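Long-range contacts in uncharacterized protein (Neisseria meningitidis MC58, PDB 2R2A), which is of unknown function but belongs, through its N-terminal domain, to the zonular occludens toxin (Zot) family of P-loop NTPase-like proteins and probably binds a nucleotide: residues M4-L9 and G123-V128; I39-F44 and G88-V93; G132-D137 and A167-K172; R145-I150 and L161-C166. All blocks are in the same frame, centred on the assembly; numbering follows the deposited sequence.

Contacts 1, 2 and 4 lie on one mixed sheet. Strand 125-130 pairs with 7-11 in contact 1 and with 90-93 on its other side, where Phe-127 N reaches Val-91 O at 2.8 Å; the centres of contacts 1 and 2 are about 10 Å apart. Strand 7-11 in turn joins contact 4, Leu-9 O meeting Tyr-148 N at 2.8 Å. Contact 3 joins two loops beside the hairpin of contact 4, centre to centre about 10 Å, and its centre is about 25 Å from that of contact 2. Strand 7-11 runs into a probable Walker A loop; Leu-9, Ile-92 and Pro-170 come near that loop, and His-149 touches it.

Contact 1. Residues M4-L9 and G123-V128; sequences MAEICL and GIDIFV
Asp-125 reaches across to the backbone of Ala-5 and Glu-6 just before their chain settles into strand 7-11. Its CB lies 4.1 Å from Glu-6 O. CG, turned beside its own backbone N (chi1 -81°), comes within 3.7 Å of Ala-5 CA, and OD1 accepts the N-H of Glu-6 at 2.9 Å from Glu-6 N. That bond is fairly straight, yet the donor arrives from above the carboxylate plane, 56° out of it. OD1 also accepts a hydrogen bond from water 1, which donates its other hydrogen to Met-4 O; OD2 passes Ala-5 CB and makes a salt bridge to Arg-41. Beyond it the two strands run parallel, 14° apart, with Ile-126 bonded through its N to Glu-6 O and through its O to Cys-8 N. Strand 125-130 lies between 7-11 and 90-93 in the sheet, an order consistent with the ASCE division of P-loop NTPases. On one face Ile-7 and Ile-126 lie side by side, CG1 to CD1 4.0 Å, and Leu-9 CD1 touches Val-128 CG2 at 3.8 Å. On the other, Cys-8 CB packs 3.6 Å from Phe-127 CD1, its sulfur set obliquely to the ring 4.9 Å from the centroid; Met-22 and Met-25 also touch Phe-127.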
loop_
_atom_site.group_PDB
_atom_site.type_symbol
_atom_site.label_atom_id
_atom_site.label_comp_id
_atom_site.label_asym_id
_atom_site.label_seq_id
_atom_site.Cartn_x
_atom_site.Cartn_y
_atom_site.Cartn_z
HETATM N N MSE A 4 -8.788 -1.455 -14.285
HETATM C CA MSE A 4 -7.321 -1.732 -14.255
HETATM C C MSE A 4 -6.651 -1.320 -12.933
HETATM O O MSE A 4 -7.289 -0.742 -12.038
HETATM C CB MSE A 4 -6.599 -1.050 -15.419
HETATM C CG MSE A 4 -6.657 -1.807 -16.750
HETATM SE SE MSE A 4 -5.743 -0.736 -18.111
HETATM C CE MSE A 4 -4.142 -1.832 -18.494
ATOM N N ALA A 5 -5.350 -1.605 -12.866
ATOM C CA ALA A 5 -4.547 -1.436 -11.672
ATOM C C ALA A 5 -4.562 0.010 -11.175
ATOM O O ALA A 5 -4.633 0.967 -11.967
ATOM C CB ALA A 5 -3.125 -1.903 -11.926
ATOM N N GLU A 6 -4.489 0.170 -9.859
ATOM C CA GLU A 6 -4.372 1.508 -9.320
ATOM C C GLU A 6 -3.439 1.532 -8.096
ATOM O O GLU A 6 -3.007 0.475 -7.628
ATOM C CB GLU A 6 -5.773 2.095 -9.030
ATOM C CG GLU A 6 -6.388 1.659 -7.708
ATOM C CD GLU A 6 -7.668 2.428 -7.346
ATOM O OE1 GLU A 6 -8.211 3.154 -8.212
ATOM O OE2 GLU A 6 -8.137 2.289 -6.191
ATOM N N ILE A 7 -3.113 2.743 -7.648
ATOM C CA ILE A 7 -2.362 2.966 -6.416
ATOM C C ILE A 7 -3.291 3.581 -5.366
ATOM O O ILE A 7 -3.908 4.625 -5.585
ATOM C CB ILE A 7 -1.131 3.883 -6.581
ATOM C CG1 ILE A 7 -0.191 3.315 -7.650
ATOM C CG2 ILE A 7 -0.412 4.043 -5.194
ATOM C CD1 ILE A 7 1.060 4.158 -7.867
ATOM N N CYS A 8 -3.353 2.902 -4.234
ATOM C CA CYS A 8 -4.213 3.268 -3.117
ATOM C C CYS A 8 -3.325 3.623 -1.929
ATOM O O CYS A 8 -2.402 2.862 -1.572
ATOM C CB CYS A 8 -5.118 2.086 -2.763
ATOM S SG CYS A 8 -6.131 2.368 -1.278
ATOM N N LEU A 9 -3.631 4.755 -1.300
ATOM C CA LEU A 9 -2.910 5.233 -0.114
ATOM C C LEU A 9 -3.777 5.099 1.159
ATOM O O LEU A 9 -4.965 5.481 1.152
ATOM C CB LEU A 9 -2.500 6.681 -0.335
ATOM C CG LEU A 9 -1.891 7.469 0.830
ATOM C CD1 LEU A 9 -0.576 6.848 1.337
ATOM C CD2 LEU A 9 -1.643 8.926 0.421
ATOM N N GLY A 123 0.174 -4.343 -14.928
ATOM C CA GLY A 123 -1.110 -4.611 -14.277
ATOM C C GLY A 123 -1.011 -4.734 -12.760
ATOM O O GLY A 123 -1.767 -5.494 -12.153
ATOM N N ILE A 124 -0.079 -3.992 -12.153
ATOM C CA ILE A 124 0.236 -4.140 -10.726
ATOM C C ILE A 124 -0.606 -3.200 -9.849
ATOM O O ILE A 124 -0.522 -1.987 -10.003
ATOM C CB ILE A 124 1.732 -3.819 -10.427
ATOM C CG1 ILE A 124 2.680 -4.661 -11.309
ATOM C CG2 ILE A 124 2.034 -3.955 -8.933
ATOM C CD1 ILE A 124 2.592 -6.136 -11.038
ATOM N N ASP A 125 -1.396 -3.756 -8.930
ATOM C CA ASP A 125 -2.081 -2.930 -7.921
ATOM C C ASP A 125 -1.168 -2.684 -6.735
ATOM O O ASP A 125 -0.488 -3.581 -6.271
ATOM C CB ASP A 125 -3.389 -3.562 -7.489
ATOM C CG ASP A 125 -4.512 -3.275 -8.473
ATOM O OD1 ASP A 125 -5.139 -2.196 -8.353
ATOM O OD2 ASP A 125 -4.747 -4.103 -9.375
ATOM N N ILE A 126 -1.131 -1.453 -6.242
ATOM C CA ILE A 126 -0.203 -1.117 -5.192
ATOM C C ILE A 126 -0.998 -0.464 -4.060
ATOM O O ILE A 126 -1.869 0.345 -4.332
ATOM C CB ILE A 126 0.853 -0.082 -5.695
ATOM C CG1 ILE A 126 1.683 -0.671 -6.850
ATOM C CG2 ILE A 126 1.740 0.392 -4.500
ATOM C CD1 ILE A 126 2.534 0.372 -7.648
ATOM N N PHE A 127 -0.753 -0.880 -2.819
ATOM C CA PHE A 127 -1.314 -0.189 -1.614
ATOM C C PHE A 127 -0.117 0.310 -0.826
ATOM O O PHE A 127 0.788 -0.477 -0.531
ATOM C CB PHE A 127 -2.091 -1.165 -0.742
ATOM C CG PHE A 127 -3.329 -1.689 -1.393
ATOM C CD1 PHE A 127 -4.550 -1.084 -1.150
ATOM C CD2 PHE A 127 -3.257 -2.762 -2.316
ATOM C CE1 PHE A 127 -5.736 -1.548 -1.790
ATOM C CE2 PHE A 127 -4.429 -3.214 -2.973
ATOM C CZ PHE A 127 -5.646 -2.627 -2.705
ATOM N N VAL A 128 -0.130 1.585 -0.414
ATOM C CA VAL A 128 0.941 2.080 0.444
ATOM C C VAL A 128 0.300 2.619 1.721
ATOM O O VAL A 128 -0.709 3.298 1.662
ATOM C CB VAL A 128 1.789 3.204 -0.229
ATOM C CG1 VAL A 128 2.842 2.565 -1.199
ATOM C CG2 VAL A 128 0.908 4.221 -0.934
HETATM O O HOH W 1 -7.521 -1.958 -9.349
#

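Contact 2. Residues I39-F44 and G88-V93; sequences IRRKVF and GSIVIV
Arg-41 bends round the start of segment 88-93, and Ile-90 fills the hollow inside the bend. The turn at chi3 (64°) brings the guanidinium back over the isoleucine, whose CG1 sits 3.5 Å above one face toward its rim, while Ile-90 CD1 lies against Arg-41 CB at 3.8 Å. In the guanidinium plane, Arg-41 NE donates to Gly-88 O at 2.8 Å; NH2 adds only weak bonds to the carbonyls of Gly-88 and Ser-89. A second bump is Ser-89: its CB lies 3.3 Å from Lys-42 O and its OG, bonded to Asn-86 O, lies in plane at the edge of the Phe-44 ring, 3.3 Å from CE1. Trp-80 also meets that ring. On the sheet face of Val-43 and Ile-90, Val-43 CG1 meets Ile-92 CD1 at 3.9 Å, and Met-26 of helix 18-28 touches both Val-43 and Ile-92. Between the faces runs a parallel strand pair of the P-loop-type sheet, Ile-90 bonded to Lys-42 O and to Phe-44 N, Ile-92 N to Phe-44 O. Polar grip gathers at Arg-41; further along the strands, apart from the backbone bonds, the contact is apolar, so there it probably depends on close fit.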
loop_
_atom_site.group_PDB
_atom_site.type_symbol
_atom_site.label_atom_id
_atom_site.label_comp_id
_atom_site.label_asym_id
_atom_site.label_seq_id
_atom_site.Cartn_x
_atom_site.Cartn_y
_atom_site.Cartn_z
ATOM N N ILE A 39 -7.133 -19.367 -9.003
ATOM C CA ILE A 39 -5.846 -18.728 -8.787
ATOM C C ILE A 39 -6.057 -17.315 -8.239
ATOM O O ILE A 39 -6.746 -16.511 -8.857
ATOM C CB ILE A 39 -5.025 -18.599 -10.097
ATOM C CG1 ILE A 39 -5.015 -19.927 -10.865
ATOM C CG2 ILE A 39 -3.603 -18.163 -9.815
ATOM C CD1 ILE A 39 -4.327 -21.059 -10.123
ATOM N N ARG A 40 -5.456 -17.043 -7.090
ATOM C CA ARG A 40 -5.414 -15.663 -6.545
ATOM C C ARG A 40 -4.232 -14.901 -7.105
ATOM O O ARG A 40 -3.172 -15.481 -7.383
ATOM C CB ARG A 40 -5.330 -15.663 -5.015
ATOM C CG ARG A 40 -6.541 -16.178 -4.312
ATOM C CD ARG A 40 -6.209 -16.687 -2.912
ATOM N NE ARG A 40 -7.369 -16.733 -2.007
ATOM C CZ ARG A 40 -8.336 -17.657 -2.029
ATOM N NH1 ARG A 40 -8.345 -18.637 -2.934
ATOM N NH2 ARG A 40 -9.328 -17.600 -1.149
ATOM N N ARG A 41 -4.374 -13.584 -7.250
ATOM C CA ARG A 41 -3.234 -12.760 -7.670
ATOM C C ARG A 41 -2.140 -12.840 -6.592
ATOM O O ARG A 41 -2.446 -12.856 -5.403
ATOM C CB ARG A 41 -3.675 -11.295 -7.861
ATOM C CG ARG A 41 -4.669 -11.179 -9.008
ATOM C CD ARG A 41 -5.263 -9.787 -9.059
ATOM N NE ARG A 41 -4.255 -8.781 -9.356
ATOM C CZ ARG A 41 -4.496 -7.471 -9.406
ATOM N NH1 ARG A 41 -5.722 -7.011 -9.179
ATOM N NH2 ARG A 41 -3.501 -6.608 -9.653
ATOM N N LYS A 42 -0.884 -12.949 -7.031
ATOM C CA LYS A 42 0.248 -13.017 -6.125
ATOM C C LYS A 42 0.322 -11.704 -5.336
ATOM O O LYS A 42 0.134 -10.637 -5.919
ATOM C CB LYS A 42 1.530 -13.212 -6.931
ATOM C CG LYS A 42 2.768 -13.370 -6.099
ATOM C CD LYS A 42 3.961 -13.848 -6.976
ATOM C CE LYS A 42 5.140 -14.257 -6.087
ATOM N NZ LYS A 42 6.441 -14.494 -6.827
ATOM N N VAL A 43 0.561 -11.800 -4.024
ATOM C CA VAL A 43 0.674 -10.639 -3.112
ATOM C C VAL A 43 2.125 -10.489 -2.595
ATOM O O VAL A 43 2.706 -11.445 -2.088
ATOM C CB VAL A 43 -0.324 -10.755 -1.921
ATOM C CG1 VAL A 43 -0.217 -9.542 -0.947
ATOM C CG2 VAL A 43 -1.781 -10.858 -2.422
ATOM N N PHE A 44 2.718 -9.317 -2.788
ATOM C CA PHE A 44 4.036 -9.002 -2.213
ATOM C C PHE A 44 3.784 -8.049 -1.069
ATOM O O PHE A 44 3.065 -7.061 -1.241
ATOM C CB PHE A 44 4.942 -8.324 -3.253
ATOM C CG PHE A 44 5.294 -9.221 -4.434
ATOM C CD1 PHE A 44 4.576 -9.152 -5.624
ATOM C CD2 PHE A 44 6.373 -10.092 -4.342
ATOM C CE1 PHE A 44 4.914 -9.976 -6.720
ATOM C CE2 PHE A 44 6.715 -10.936 -5.424
ATOM C CZ PHE A 44 5.980 -10.865 -6.609
ATOM N N GLY A 88 0.584 -8.677 -13.079
ATOM C CA GLY A 88 -0.746 -8.677 -12.491
ATOM C C GLY A 88 -0.757 -8.931 -10.988
ATOM O O GLY A 88 -1.769 -9.352 -10.430
ATOM N N SER A 89 0.357 -8.662 -10.315
ATOM C CA SER A 89 0.437 -8.964 -8.885
ATOM C C SER A 89 -0.047 -7.760 -8.073
ATOM O O SER A 89 -0.339 -6.702 -8.636
ATOM C CB SER A 89 1.863 -9.417 -8.491
ATOM O OG SER A 89 2.825 -8.419 -8.763
ATOM N N ILE A 90 -0.104 -7.933 -6.766
ATOM C CA ILE A 90 -0.559 -6.889 -5.850
ATOM C C ILE A 90 0.566 -6.587 -4.858
ATOM O O ILE A 90 1.123 -7.509 -4.260
ATOM C CB ILE A 90 -1.838 -7.408 -5.093
ATOM C CG1 ILE A 90 -2.998 -7.689 -6.064
ATOM C CG2 ILE A 90 -2.272 -6.383 -3.971
ATOM C CD1 ILE A 90 -4.252 -8.362 -5.435
ATOM N N VAL A 91 0.886 -5.304 -4.626
ATOM C CA VAL A 91 2.016 -5.004 -3.758
ATOM C C VAL A 91 1.450 -4.183 -2.603
ATOM O O VAL A 91 0.722 -3.244 -2.866
ATOM C CB VAL A 91 3.070 -4.164 -4.520
ATOM C CG1 VAL A 91 4.143 -3.693 -3.587
ATOM C CG2 VAL A 91 3.701 -4.970 -5.718
ATOM N N ILE A 92 1.725 -4.563 -1.353
ATOM C CA ILE A 92 1.223 -3.803 -0.183
ATOM C C ILE A 92 2.444 -3.448 0.664
ATOM O O ILE A 92 3.153 -4.358 1.162
ATOM C CB ILE A 92 0.228 -4.638 0.686
ATOM C CG1 ILE A 92 -0.954 -5.109 -0.194
ATOM C CG2 ILE A 92 -0.200 -3.860 1.959
ATOM C CD1 ILE A 92 -1.814 -6.269 0.437
ATOM N N VAL A 93 2.702 -2.149 0.823
ATOM C CA VAL A 93 3.936 -1.755 1.482
ATOM C C VAL A 93 3.517 -1.007 2.737
ATOM O O VAL A 93 2.908 0.055 2.665
ATOM C CB VAL A 93 4.831 -0.915 0.542
ATOM C CG1 VAL A 93 6.022 -0.361 1.288
ATOM C CG2 VAL A 93 5.345 -1.793 -0.657
#

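Contact 3. Residues G132-D137 and A167-K172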
loop_
_atom_site.group_PDB
_atom_site.type_symbol
_atom_site.label_atom_id
_atom_site.label_comp_id
_atom_site.label_asym_id
_atom_site.label_seq_id
_atom_site.Cartn_x
_atom_site.Cartn_y
_atom_site.Cartn_z
ATOM N N GLY A 132 1.576 9.585 7.340
ATOM C CA GLY A 132 1.156 10.890 6.808
ATOM C C GLY A 132 1.586 10.962 5.349
ATOM O O GLY A 132 2.677 10.502 4.996
ATOM N N PRO A 133 0.743 11.567 4.493
ATOM C CA PRO A 133 1.074 11.517 3.067
ATOM C C PRO A 133 2.431 12.199 2.748
ATOM O O PRO A 133 3.131 11.749 1.862
ATOM C CB PRO A 133 -0.079 12.317 2.392
ATOM C CG PRO A 133 -1.078 12.510 3.392
ATOM C CD PRO A 133 -0.502 12.321 4.778
ATOM N N LYS A 134 2.796 13.255 3.483
ATOM C CA LYS A 134 4.005 14.035 3.121
ATOM C C LYS A 134 5.326 13.336 3.451
ATOM O O LYS A 134 6.397 13.872 3.181
ATOM C CB LYS A 134 3.953 15.419 3.746
ATOM C CG LYS A 134 2.773 16.252 3.188
ATOM C CD LYS A 134 2.708 17.559 3.920
ATOM C CE LYS A 134 1.868 18.554 3.129
ATOM N NZ LYS A 134 1.517 19.775 3.919
ATOM N N LEU A 135 5.233 12.116 3.981
ATOM C CA LEU A 135 6.400 11.260 4.182
ATOM C C LEU A 135 6.801 10.591 2.885
ATOM O O LEU A 135 7.906 10.045 2.811
ATOM C CB LEU A 135 6.125 10.214 5.284
ATOM C CG LEU A 135 6.012 10.778 6.722
ATOM C CD1 LEU A 135 5.522 9.686 7.742
ATOM C CD2 LEU A 135 7.402 11.311 7.158
ATOM N N LEU A 136 5.901 10.635 1.878
ATOM C CA LEU A 136 6.074 9.906 0.621
ATOM C C LEU A 136 6.486 10.813 -0.520
ATOM O O LEU A 136 6.161 11.967 -0.516
ATOM C CB LEU A 136 4.785 9.175 0.205
ATOM C CG LEU A 136 4.214 8.226 1.254
ATOM C CD1 LEU A 136 2.916 7.609 0.754
ATOM C CD2 LEU A 136 5.253 7.127 1.490
ATOM N N ASP A 137 7.157 10.218 -1.496
ATOM C CA ASP A 137 7.573 10.867 -2.737
ATOM C C ASP A 137 6.339 11.507 -3.390
ATOM O O ASP A 137 5.302 10.837 -3.542
ATOM C CB ASP A 137 8.179 9.795 -3.656
ATOM C CG ASP A 137 9.030 10.375 -4.763
ATOM O OD1 ASP A 137 8.642 11.427 -5.313
ATOM O OD2 ASP A 137 10.095 9.772 -5.084
ATOM N N ALA A 167 -4.776 13.324 -0.585
ATOM C CA ALA A 167 -5.046 14.541 0.177
ATOM C C ALA A 167 -3.826 14.774 1.033
ATOM O O ALA A 167 -3.637 14.098 2.039
ATOM C CB ALA A 167 -6.294 14.414 1.069
ATOM N N ASP A 168 -3.008 15.752 0.658
ATOM C CA ASP A 168 -1.726 15.950 1.364
ATOM C C ASP A 168 -1.865 16.321 2.854
ATOM O O ASP A 168 -0.947 16.078 3.644
ATOM C CB ASP A 168 -0.934 17.079 0.672
ATOM C CG ASP A 168 -0.325 16.643 -0.646
ATOM O OD1 ASP A 168 -0.165 15.428 -0.896
ATOM O OD2 ASP A 168 -0.026 17.528 -1.465
ATOM N N ASP A 169 -2.976 16.951 3.218
ATOM C CA ASP A 169 -3.254 17.325 4.601
ATOM C C ASP A 169 -4.631 16.750 4.929
ATOM O O ASP A 169 -5.620 17.445 4.794
ATOM C CB ASP A 169 -3.261 18.856 4.777
ATOM C CG ASP A 169 -1.928 19.486 4.411
ATOM O OD1 ASP A 169 -1.006 19.482 5.257
ATOM O OD2 ASP A 169 -1.805 19.981 3.276
ATOM N N PRO A 170 -4.684 15.463 5.301
ATOM C CA PRO A 170 -5.987 14.764 5.424
ATOM C C PRO A 170 -7.002 15.339 6.422
ATOM O O PRO A 170 -8.159 15.506 6.067
ATOM C CB PRO A 170 -5.601 13.332 5.791
ATOM C CG PRO A 170 -4.101 13.203 5.577
ATOM C CD PRO A 170 -3.516 14.592 5.558
ATOM N N VAL A 171 -6.587 15.640 7.648
ATOM C CA VAL A 171 -7.545 16.198 8.632
ATOM C C VAL A 171 -8.031 17.578 8.164
ATOM O O VAL A 171 -9.242 17.818 8.102
ATOM C CB VAL A 171 -6.978 16.145 10.098
ATOM C CG1 VAL A 171 -7.963 16.774 11.112
ATOM C CG2 VAL A 171 -6.672 14.698 10.513
ATOM N N LYS A 172 -7.118 18.459 7.766
ATOM C CA LYS A 172 -7.470 19.763 7.178
ATOM C C LYS A 172 -8.381 19.669 5.913
ATOM O O LYS A 172 -9.186 20.576 5.648
ATOM C CB LYS A 172 -6.171 20.549 6.900
ATOM C CG LYS A 172 -6.313 21.995 6.454
ATOM C CD LYS A 172 -5.031 22.822 6.820
ATOM C CE LYS A 172 -4.828 24.007 5.881
ATOM N NZ LYS A 172 -4.119 25.176 6.526
#
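The flat carboxylate of Asp-169 is met near its edge by Lys-134 NZ, which comes to the syn side of OD1, 21° out of the plane. The contact joins a short 3-10 turn, residues 133-135 after strand 125-130, to the loop that links strand 158-163 to strand 178-181. Two puckered proline rings, both C-gamma exo, meet by their CG and CD atoms: Pro-133 CD lies 3.8 Å from Pro-170 CG and 3.9 Å from Pro-170 CD. The histidines of strand 144-152 also line this pair, His-147 touching both prolines and His-149 touching Pro-170. Leu-136 N, just after the turn, bonds back to Pro-133 O at 3.0 Å, and Pro-133 and Lys-134 of the turn carry the contact. Lys-134 runs extended beyond CG past Asp-168 O, with CE 4.0 Å from Asp-168 CB, and ends in a salt bridge from NZ to Asp-169 OD1 at 2.9 Å. Asp-169 has a second conformer, so this exposed link may be only partly populated. Asp-168 has its ionic partner elsewhere, in Arg-141. Pro-133 CG rests against two successive carbonyl oxygens, 3.3 Å from Ala-167 O and 3.6 Å from Asp-168 O.

Contact 4. Residues R145-I150 and L161-C166; sequences RKHYHI and LEWKIC
Strands 146-150 and 161-163 run antiparallel at 164°, with His-147/Trp-163 and His-149/Leu-161 as hydrogen-bonded pairs and Tyr-148/Glu-162 as the non-hydrogen-bonded pair between them. They form a beta hairpin on the flank of the P-loop-type sheet, next to strand 7-11. Each hydrogen-bonded pair is joined by two N-H...O bonds; in the second, His-149 N to Leu-161 O and Leu-161 N to His-149 O are both 2.8 Å.

On the histidine face, His-147 and Trp-163 lie side by side and point the same way. Their rings meet obliquely, planes 38° apart, with Trp-163 CE3 3.7 Å from His-147 CD2. The edge of the indole then takes His-149 CB in its plane, 3.6 Å from Trp-163 CZ3. His-147 CB meets Ile-165 O at 3.3 Å, where the chain leaves the strand. Polar ends on this face are bonded outward: His-149 ND1 to Thr-11 OG1, just before the probable Walker A loop, and Trp-163 NE1 to Met-173 O.

The other face is more open. Glu-162, with CG anti to its backbone N (chi1 -174°), runs alongside Tyr-148, CG 3.7 Å from the ring's CE1. Lys-146 NZ donates to Tyr-148 OH, and at the edge of that ring water 2 links the same OH to Glu-162, 2.6 Å from Tyr-148 OH and 2.6 Å from Glu-162 OE1.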
loop_
_atom_site.group_PDB
_atom_site.type_symbol
_atom_site.label_atom_id
_atom_site.label_comp_id
_atom_site.label_asym_id
_atom_site.label_seq_id
_atom_site.Cartn_x
_atom_site.Cartn_y
_atom_site.Cartn_z
ATOM N N ARG A 145 -4.956 7.154 -6.751
ATOM C CA ARG A 145 -6.348 7.323 -7.234
ATOM C C ARG A 145 -7.392 6.936 -6.172
ATOM O O ARG A 145 -8.593 7.013 -6.410
ATOM C CB ARG A 145 -6.580 6.557 -8.549
ATOM C CG ARG A 145 -5.958 7.273 -9.742
ATOM C CD ARG A 145 -6.479 6.683 -11.074
ATOM N NE ARG A 145 -5.609 7.030 -12.198
ATOM C CZ ARG A 145 -5.937 7.855 -13.194
ATOM N NH1 ARG A 145 -7.142 8.437 -13.230
ATOM N NH2 ARG A 145 -5.056 8.087 -14.166
ATOM N N LYS A 146 -6.915 6.518 -5.002
ATOM C CA LYS A 146 -7.790 6.306 -3.847
ATOM C C LYS A 146 -6.983 6.551 -2.560
ATOM O O LYS A 146 -5.922 5.969 -2.358
ATOM C CB LYS A 146 -8.440 4.899 -3.868
ATOM C CG LYS A 146 -9.304 4.581 -2.618
ATOM C CD LYS A 146 -10.356 3.481 -2.880
ATOM C CE LYS A 146 -9.805 2.021 -2.787
ATOM N NZ LYS A 146 -10.875 0.917 -2.470
ATOM N N HIS A 147 -7.455 7.444 -1.696
ATOM C CA HIS A 147 -6.739 7.738 -0.447
ATOM C C HIS A 147 -7.718 7.552 0.702
ATOM O O HIS A 147 -8.766 8.146 0.684
ATOM C CB HIS A 147 -6.153 9.153 -0.525
ATOM C CG HIS A 147 -5.456 9.675 0.696
ATOM N ND1 HIS A 147 -5.045 8.902 1.765
ATOM C CD2 HIS A 147 -5.008 10.931 0.959
ATOM C CE1 HIS A 147 -4.400 9.657 2.640
ATOM N NE2 HIS A 147 -4.376 10.894 2.169
ATOM N N TYR A 148 -7.424 6.628 1.623
ATOM C CA TYR A 148 -8.199 6.520 2.865
ATOM C C TYR A 148 -7.363 7.042 3.987
ATOM O O TYR A 148 -6.155 6.740 4.074
ATOM C CB TYR A 148 -8.438 5.049 3.189
ATOM C CG TYR A 148 -9.371 4.331 2.265
ATOM C CD1 TYR A 148 -10.720 4.682 2.161
ATOM C CD2 TYR A 148 -8.907 3.258 1.520
ATOM C CE1 TYR A 148 -11.599 3.930 1.315
ATOM C CE2 TYR A 148 -9.739 2.545 0.684
ATOM C CZ TYR A 148 -11.089 2.879 0.581
ATOM O OH TYR A 148 -11.898 2.119 -0.259
ATOM N N HIS A 149 -7.973 7.812 4.862
ATOM C CA HIS A 149 -7.267 8.251 6.049
ATOM C C HIS A 149 -8.174 7.934 7.262
ATOM O O HIS A 149 -9.403 8.205 7.228
ATOM C CB HIS A 149 -7.005 9.763 5.995
ATOM C CG HIS A 149 -6.362 10.281 7.257
ATOM N ND1 HIS A 149 -4.996 10.222 7.466
ATOM C CD2 HIS A 149 -6.890 10.833 8.372
ATOM C CE1 HIS A 149 -4.718 10.736 8.659
ATOM N NE2 HIS A 149 -5.851 11.070 9.240
ATOM N N ILE A 150 -7.602 7.341 8.299
ATOM C CA ILE A 150 -8.349 7.034 9.511
ATOM C C ILE A 150 -8.188 8.198 10.486
ATOM O O ILE A 150 -7.086 8.490 10.977
ATOM C CB ILE A 150 -7.861 5.689 10.157
ATOM C CG1 ILE A 150 -7.936 4.560 9.110
ATOM C CG2 ILE A 150 -8.717 5.384 11.423
ATOM C CD1 ILE A 150 -7.175 3.306 9.574
ATOM N N LEU A 161 -11.960 8.596 6.123
ATOM C CA LEU A 161 -12.076 9.683 5.137
ATOM C C LEU A 161 -11.584 9.100 3.822
ATOM O O LEU A 161 -10.535 8.394 3.781
ATOM C CB LEU A 161 -11.220 10.880 5.562
ATOM C CG LEU A 161 -11.498 11.503 6.967
ATOM C CD1 LEU A 161 -10.533 12.654 7.203
ATOM C CD2 LEU A 161 -12.926 12.028 7.017
ATOM N N GLU A 162 -12.295 9.413 2.753
ATOM C CA GLU A 162 -11.921 8.893 1.442
ATOM C C GLU A 162 -11.891 10.000 0.376
ATOM O O GLU A 162 -12.849 10.773 0.245
ATOM C CB GLU A 162 -12.901 7.818 0.982
ATOM C CG GLU A 162 -12.432 7.164 -0.303
ATOM C CD GLU A 162 -13.459 6.260 -0.952
ATOM O OE1 GLU A 162 -14.406 5.783 -0.279
ATOM O OE2 GLU A 162 -13.277 6.025 -2.163
ATOM N N TRP A 163 -10.800 10.022 -0.386
ATOM C CA TRP A 163 -10.680 10.919 -1.540
ATOM C C TRP A 163 -10.285 10.095 -2.756
ATOM O O TRP A 163 -9.814 8.961 -2.612
ATOM C CB TRP A 163 -9.599 11.982 -1.315
ATOM C CG TRP A 163 -9.776 12.896 -0.114
ATOM C CD1 TRP A 163 -10.342 14.137 -0.091
ATOM C CD2 TRP A 163 -9.267 12.658 1.196
ATOM N NE1 TRP A 163 -10.247 14.691 1.171
ATOM C CE2 TRP A 163 -9.595 13.797 1.984
ATOM C CE3 TRP A 163 -8.600 11.570 1.798
ATOM C CZ2 TRP A 163 -9.272 13.879 3.350
ATOM C CZ3 TRP A 163 -8.246 11.653 3.157
ATOM C CH2 TRP A 163 -8.597 12.813 3.917
ATOM N N LYS A 164 -10.431 10.705 -3.943
ATOM C CA LYS A 164 -10.061 10.065 -5.197
ATOM C C LYS A 164 -8.659 10.485 -5.649
ATOM O O LYS A 164 -8.193 10.082 -6.731
ATOM C CB LYS A 164 -11.084 10.439 -6.295
ATOM C CG LYS A 164 -12.488 9.974 -6.024
ATOM C CD LYS A 164 -12.560 8.476 -5.849
ATOM C CE LYS A 164 -13.929 7.938 -6.280
ATOM N NZ LYS A 164 -14.213 6.574 -5.714
ATOM N N ILE A 165 -8.006 11.310 -4.835
ATOM C CA ILE A 165 -6.629 11.693 -5.081
ATOM C C ILE A 165 -5.938 11.729 -3.723
ATOM O O ILE A 165 -6.593 11.574 -2.690
ATOM C CB ILE A 165 -6.507 13.072 -5.809
ATOM C CG1 ILE A 165 -6.987 14.233 -4.902
ATOM C CG2 ILE A 165 -7.227 13.036 -7.165
ATOM C CD1 ILE A 165 -6.873 15.630 -5.620
ATOM N N CYS A 166 -4.620 11.898 -3.720
ATOM C CA CYS A 166 -3.907 12.032 -2.459
ATOM C C CYS A 166 -4.264 13.372 -1.807
ATOM O O CYS A 166 -4.126 14.444 -2.411
ATOM C CB CYS A 166 -2.389 11.893 -2.662
ATOM S SG CYS A 166 -1.476 12.178 -1.143
HETATM O O HOH W 2 -14.170 3.274 -0.776
#